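MRNA nuclease HepT (Shewanella oneidensis MR-1, PDB 6M6U) cleaves mRNA as the growth-arresting toxin of a type VII toxin-antitoxin system, and is neutralised mostly through tri-AMPylation by its partner MntA. Local coordinates at residues B[12-23]-B[116-127]. Sequence-based numbering, arbitrary orientation.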
loop_
_atom_site.group_PDB
_atom_site.type_symbol
_atom_site.label_atom_id
_atom_site.label_comp_id
_atom_site.label_asym_id
_atom_site.label_seq_id
_atom_site.Cartn_x
_atom_site.Cartn_y
_atom_site.Cartn_z
ATOM N N ILE B 12 -49.862 -15.998 -1.229
ATOM C CA ILE B 12 -50.232 -17.046 -0.280
ATOM C C ILE B 12 -51.560 -17.678 -0.679
ATOM O O ILE B 12 -51.711 -18.906 -0.673
ATOM C CB ILE B 12 -50.285 -16.484 1.153
ATOM C CG1 ILE B 12 -48.893 -16.047 1.602
ATOM C CG2 ILE B 12 -50.860 -17.523 2.112
ATOM C CD1 ILE B 12 -48.885 -15.192 2.847
ATOM N N LYS B 13 -52.536 -16.846 -1.049
ATOM C CA LYS B 13 -53.835 -17.364 -1.467
ATOM C C LYS B 13 -53.712 -18.215 -2.725
ATOM O O LYS B 13 -54.200 -19.350 -2.767
ATOM C CB LYS B 13 -54.818 -16.215 -1.685
ATOM C CG LYS B 13 -55.340 -15.614 -0.396
ATOM C CD LYS B 13 -56.106 -14.332 -0.647
ATOM C CE LYS B 13 -56.695 -13.799 0.647
ATOM N NZ LYS B 13 -57.197 -12.405 0.497
ATOM N N ARG B 14 -53.061 -17.679 -3.765
ATOM C CA ARG B 14 -52.872 -18.443 -4.997
ATOM C C ARG B 14 -52.216 -19.788 -4.724
ATOM O O ARG B 14 -52.584 -20.800 -5.326
ATOM C CB ARG B 14 -52.025 -17.657 -5.998
ATOM C CG ARG B 14 -52.798 -16.708 -6.890
ATOM C CD ARG B 14 -52.015 -16.410 -8.164
ATOM N NE ARG B 14 -50.579 -16.289 -7.918
ATOM C CZ ARG B 14 -50.000 -15.240 -7.337
ATOM N NH1 ARG B 14 -50.734 -14.211 -6.932
ATOM N NH2 ARG B 14 -48.686 -15.222 -7.155
ATOM N N CYS B 15 -51.250 -19.821 -3.806
ATOM C CA CYS B 15 -50.497 -21.048 -3.588
ATOM C C CYS B 15 -51.232 -22.040 -2.691
ATOM O O CYS B 15 -51.033 -23.251 -2.836
ATOM C CB CYS B 15 -49.124 -20.723 -3.008
ATOM S SG CYS B 15 -48.121 -19.755 -4.138
ATOM N N ILE B 16 -52.073 -21.566 -1.764
ATOM C CA ILE B 16 -52.886 -22.487 -0.967
ATOM C C ILE B 16 -53.909 -23.185 -1.853
ATOM O O ILE B 16 -54.137 -24.399 -1.734
ATOM C CB ILE B 16 -53.573 -21.753 0.199
ATOM C CG1 ILE B 16 -52.550 -21.323 1.249
ATOM C CG2 ILE B 16 -54.624 -22.647 0.850
ATOM C CD1 ILE B 16 -53.179 -20.682 2.461
ATOM N N LYS B 17 -54.541 -22.430 -2.761
ATOM C CA LYS B 17 -55.445 -23.053 -3.725
ATOM C C LYS B 17 -54.702 -24.034 -4.621
ATOM O O LYS B 17 -55.223 -25.109 -4.936
ATOM C CB LYS B 17 -56.158 -21.993 -4.564
ATOM C CG LYS B 17 -57.069 -21.072 -3.767
ATOM C CD LYS B 17 -58.286 -20.641 -4.588
ATOM C CE LYS B 17 -57.909 -19.686 -5.710
ATOM N NZ LYS B 17 -57.434 -18.364 -5.199
ATOM N N ARG B 18 -53.478 -23.687 -5.036
ATOM C CA ARG B 18 -52.661 -24.631 -5.793
ATOM C C ARG B 18 -52.413 -25.911 -5.003
ATOM O O ARG B 18 -52.369 -27.001 -5.586
ATOM C CB ARG B 18 -51.331 -23.983 -6.191
ATOM C CG ARG B 18 -51.422 -23.059 -7.395
ATOM C CD ARG B 18 -51.798 -23.841 -8.640
ATOM N NE ARG B 18 -50.796 -24.852 -8.968
ATOM C CZ ARG B 18 -51.055 -25.980 -9.623
ATOM N NH1 ARG B 18 -52.292 -26.253 -10.017
ATOM N NH2 ARG B 18 -50.079 -26.841 -9.878
ATOM N N ILE B 19 -52.271 -25.807 -3.680
ATOM C CA ILE B 19 -52.056 -26.995 -2.855
ATOM C C ILE B 19 -53.345 -27.798 -2.725
ATOM O O ILE B 19 -53.347 -29.024 -2.880
ATOM C CB ILE B 19 -51.497 -26.608 -1.472
ATOM C CG1 ILE B 19 -50.050 -26.117 -1.593
ATOM C CG2 ILE B 19 -51.590 -27.784 -0.502
ATOM C CD1 ILE B 19 -49.682 -25.023 -0.611
ATOM N N GLN B 20 -54.460 -27.120 -2.435
ATOM C CA GLN B 20 -55.738 -27.818 -2.321
ATOM C C GLN B 20 -56.136 -28.468 -3.641
ATOM O O GLN B 20 -56.653 -29.592 -3.657
ATOM C CB GLN B 20 -56.819 -26.850 -1.845
ATOM C CG GLN B 20 -56.660 -26.444 -0.387
ATOM C CD GLN B 20 -57.394 -25.164 -0.043
ATOM O OE1 GLN B 20 -57.834 -24.425 -0.927
ATOM N NE2 GLN B 20 -57.527 -24.890 1.250
ATOM N N GLN B 21 -55.883 -27.786 -4.757
ATOM C CA GLN B 21 -56.267 -28.323 -6.059
ATOM C C GLN B 21 -55.403 -29.518 -6.451
ATOM O O GLN B 21 -55.913 -30.514 -6.975
ATOM C CB GLN B 21 -56.182 -27.222 -7.116
ATOM C CG GLN B 21 -56.409 -27.683 -8.541
ATOM C CD GLN B 21 -56.732 -26.524 -9.465
ATOM O OE1 GLN B 21 -56.394 -26.544 -10.651
ATOM N NE2 GLN B 21 -57.396 -25.507 -8.918
ATOM N N VAL B 22 -54.094 -29.438 -6.204
ATOM C CA VAL B 22 -53.192 -30.510 -6.613
ATOM C C VAL B 22 -53.327 -31.716 -5.692
ATOM O O VAL B 22 -53.228 -32.866 -6.136
ATOM C CB VAL B 22 -51.744 -29.986 -6.669
ATOM C CG1 VAL B 22 -50.752 -31.137 -6.789
ATOM C CG2 VAL B 22 -51.579 -29.033 -7.839
ATOM N N TYR B 23 -53.563 -31.480 -4.400
ATOM C CA TYR B 23 -53.699 -32.586 -3.457
ATOM C C TYR B 23 -55.054 -33.273 -3.584
ATOM O O TYR B 23 -55.168 -34.465 -3.271
ATOM C CB TYR B 23 -53.466 -32.089 -2.024
ATOM C CG TYR B 23 -53.692 -33.130 -0.946
ATOM C CD1 TYR B 23 -52.675 -33.995 -0.559
ATOM C CD2 TYR B 23 -54.923 -33.238 -0.308
ATOM C CE1 TYR B 23 -52.884 -34.948 0.427
ATOM C CE2 TYR B 23 -55.140 -34.183 0.673
ATOM C CZ TYR B 23 -54.119 -35.034 1.037
ATOM O OH TYR B 23 -54.343 -35.975 2.016
ATOM N N VAL B 116 -51.436 -30.221 5.159
ATOM C CA VAL B 116 -52.368 -29.911 4.075
ATOM C C VAL B 116 -53.810 -29.939 4.567
ATOM O O VAL B 116 -54.642 -29.133 4.130
ATOM C CB VAL B 116 -52.157 -30.888 2.898
ATOM C CG1 VAL B 116 -53.267 -30.739 1.860
ATOM C CG2 VAL B 116 -50.798 -30.661 2.258
ATOM N N GLN B 117 -54.125 -30.843 5.492
ATOM C CA GLN B 117 -55.489 -30.986 5.985
ATOM C C GLN B 117 -55.838 -30.002 7.094
ATOM O O GLN B 117 -56.982 -29.541 7.159
ATOM C CB GLN B 117 -55.720 -32.411 6.496
ATOM C CG GLN B 117 -55.568 -33.495 5.443
ATOM C CD GLN B 117 -55.781 -34.888 6.010
ATOM O OE1 GLN B 117 -55.132 -35.284 6.981
ATOM N NE2 GLN B 117 -56.694 -35.640 5.405
ATOM N N HIS B 118 -54.888 -29.663 7.968
ATOM C CA HIS B 118 -55.221 -28.981 9.210
ATOM C C HIS B 118 -54.453 -27.699 9.490
ATOM O O HIS B 118 -54.825 -26.984 10.429
ATOM C CB HIS B 118 -55.021 -29.928 10.405
ATOM C CG HIS B 118 -55.908 -31.131 10.374
ATOM N ND1 HIS B 118 -55.427 -32.415 10.519
ATOM C CD2 HIS B 118 -57.247 -31.247 10.216
ATOM C CE1 HIS B 118 -56.432 -33.270 10.448
ATOM N NE2 HIS B 118 -57.548 -32.587 10.265
ATOM N N HIS B 119 -53.406 -27.375 8.732
ATOM C CA HIS B 119 -52.566 -26.240 9.083
ATOM C C HIS B 119 -52.460 -25.174 8.004
ATOM O O HIS B 119 -51.823 -24.143 8.244
ATOM C CB HIS B 119 -51.167 -26.724 9.482
ATOM C CG HIS B 119 -51.132 -27.389 10.822
ATOM N ND1 HIS B 119 -50.531 -26.817 11.923
ATOM C CD2 HIS B 119 -51.650 -28.567 11.245
ATOM C CE1 HIS B 119 -50.668 -27.619 12.963
ATOM N NE2 HIS B 119 -51.343 -28.689 12.578
ATOM N N LEU B 120 -53.082 -25.366 6.839
ATOM C CA LEU B 120 -53.160 -24.275 5.875
ATOM C C LEU B 120 -53.890 -23.069 6.448
ATOM O O LEU B 120 -53.726 -21.955 5.935
ATOM C CB LEU B 120 -53.843 -24.747 4.590
ATOM C CG LEU B 120 -53.087 -25.830 3.816
ATOM C CD1 LEU B 120 -53.773 -26.155 2.495
ATOM C CD2 LEU B 120 -51.640 -25.408 3.588
ATOM N N GLU B 121 -54.680 -23.267 7.510
ATOM C CA GLU B 121 -55.361 -22.155 8.166
ATOM C C GLU B 121 -54.382 -21.199 8.837
ATOM O O GLU B 121 -54.712 -20.025 9.032
ATOM C CB GLU B 121 -56.361 -22.683 9.196
ATOM C CG GLU B 121 -57.757 -22.955 8.647
ATOM C CD GLU B 121 -57.860 -24.263 7.877
ATOM O OE1 GLU B 121 -58.966 -24.570 7.386
ATOM O OE2 GLU B 121 -56.846 -24.985 7.767
ATOM N N ASP B 122 -53.190 -21.680 9.209
ATOM C CA ASP B 122 -52.190 -20.799 9.809
ATOM C C ASP B 122 -51.789 -19.688 8.847
ATOM O O ASP B 122 -51.676 -18.524 9.244
ATOM C CB ASP B 122 -50.962 -21.602 10.241
ATOM C CG ASP B 122 -51.279 -22.623 11.320
ATOM O OD1 ASP B 122 -52.308 -22.462 12.010
ATOM O OD2 ASP B 122 -50.495 -23.583 11.480
ATOM N N PHE B 123 -51.572 -20.032 7.574
ATOM C CA PHE B 123 -51.312 -19.017 6.560
ATOM C C PHE B 123 -52.461 -18.023 6.464
ATOM O O PHE B 123 -52.239 -16.811 6.376
ATOM C CB PHE B 123 -51.076 -19.680 5.202
ATOM C CG PHE B 123 -49.825 -20.507 5.131
ATOM C CD1 PHE B 123 -48.621 -20.015 5.610
ATOM C CD2 PHE B 123 -49.854 -21.782 4.581
ATOM C CE1 PHE B 123 -47.469 -20.774 5.541
ATOM C CE2 PHE B 123 -48.703 -22.548 4.509
ATOM C CZ PHE B 123 -47.508 -22.041 4.992
ATOM N N GLU B 124 -53.701 -18.522 6.476
ATOM C CA GLU B 124 -54.859 -17.641 6.354
ATOM C C GLU B 124 -55.062 -16.819 7.620
ATOM O O GLU B 124 -55.445 -15.645 7.549
ATOM C CB GLU B 124 -56.104 -18.464 6.029
ATOM C CG GLU B 124 -55.862 -19.498 4.941
ATOM C CD GLU B 124 -57.018 -19.618 3.973
ATOM O OE1 GLU B 124 -57.931 -20.429 4.231
ATOM O OE2 GLU B 124 -57.013 -18.893 2.955
ATOM N N GLN B 125 -54.802 -17.417 8.784
ATOM C CA GLN B 125 -54.847 -16.669 10.036
ATOM C C GLN B 125 -53.789 -15.569 10.056
ATOM O O GLN B 125 -54.049 -14.454 10.524
ATOM C CB GLN B 125 -54.658 -17.630 11.210
ATOM C CG GLN B 125 -54.865 -17.024 12.587
ATOM C CD GLN B 125 -54.653 -18.037 13.699
ATOM O OE1 GLN B 125 -54.744 -19.247 13.479
ATOM N NE2 GLN B 125 -54.360 -17.548 14.898
ATOM N N PHE B 126 -52.593 -15.864 9.544
ATOM C CA PHE B 126 -51.545 -14.851 9.443
ATOM C C PHE B 126 -51.949 -13.732 8.490
ATOM O O PHE B 126 -51.675 -12.555 8.751
ATOM C CB PHE B 126 -50.242 -15.515 8.993
ATOM C CG PHE B 126 -49.107 -14.560 8.778
ATOM C CD1 PHE B 126 -48.454 -13.985 9.853
ATOM C CD2 PHE B 126 -48.672 -14.262 7.498
ATOM C CE1 PHE B 126 -47.395 -13.114 9.655
ATOM C CE2 PHE B 126 -47.615 -13.391 7.293
ATOM C CZ PHE B 126 -46.976 -12.818 8.374
ATOM N N ILE B 127 -52.604 -14.081 7.379
ATOM C CA ILE B 127 -53.085 -13.070 6.440
ATOM C C ILE B 127 -54.071 -12.132 7.123
ATOM O O ILE B 127 -53.988 -10.905 6.988
ATOM C CB ILE B 127 -53.722 -13.744 5.210
ATOM C CG1 ILE B 127 -52.661 -14.413 4.340
ATOM C CG2 ILE B 127 -54.547 -12.743 4.409
ATOM C CD1 ILE B 127 -53.236 -15.071 3.109
#
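Just beside Leu120 and Phe123, which pack against Ile16 of the antiparallel helix, His119 donates from ND1 to Asp122 OD2 (3.3 Å, angle 140°). This long, bent bond meets the oxygen on its syn side but out of the carboxylate plane, and it joins the residue where the chain leaves the helical path to the first turn of the following helix. No hydrogen bond crosses between 12-23 and 116-127; their union is apolar. Ile12, Ile16, Ile19 and Tyr23 form a stripe at spacings of three or four residues. Leu120, Phe123 and Ile127 answer it in reverse order, as expected where 12-23 and 120-127 run nearly antiparallel (163°), and Val116 adds to them from the end of helix 109-118. Beta-branched isoleucines suit this seam because each offers two arms. In Ile16, CG2 rests 4.0 Å from Leu120 CD1, while the extended CG1 arm carries CD1 to within 3.6 Å of Phe123 CB and also brings it near the aliphatic CG of Glu124. Ile12 and Ile127 meet tip to tip, Ile12 CG2 lying 3.6 Å from Ile127 CD1. Leu120 CD1 is shared, since Ile19 CG2 also touches it at 4.0 Å. At the far end Tyr23, its CG anti to the backbone N (chi1 175°), turns one ring face to Val116 CG1, a CH-pi contact 3.9 Å from the ring centroid. Long polar chains suit the margin: Gln20 lays its CG against Leu120, and Lys13 NZ stands 6.9 Å from Glu124 OE2, where opposite charges may attract weakly. Helix 3-23 thus packs nearly antiparallel to helix 120-131, and Tyr23 meets the end of helix 109-118; Ile12 and Ile19 also touch helix 33-60, while Phe123 reaches Met93 of helix 84-102, which carries the probable active-site residues Arg97 and His102.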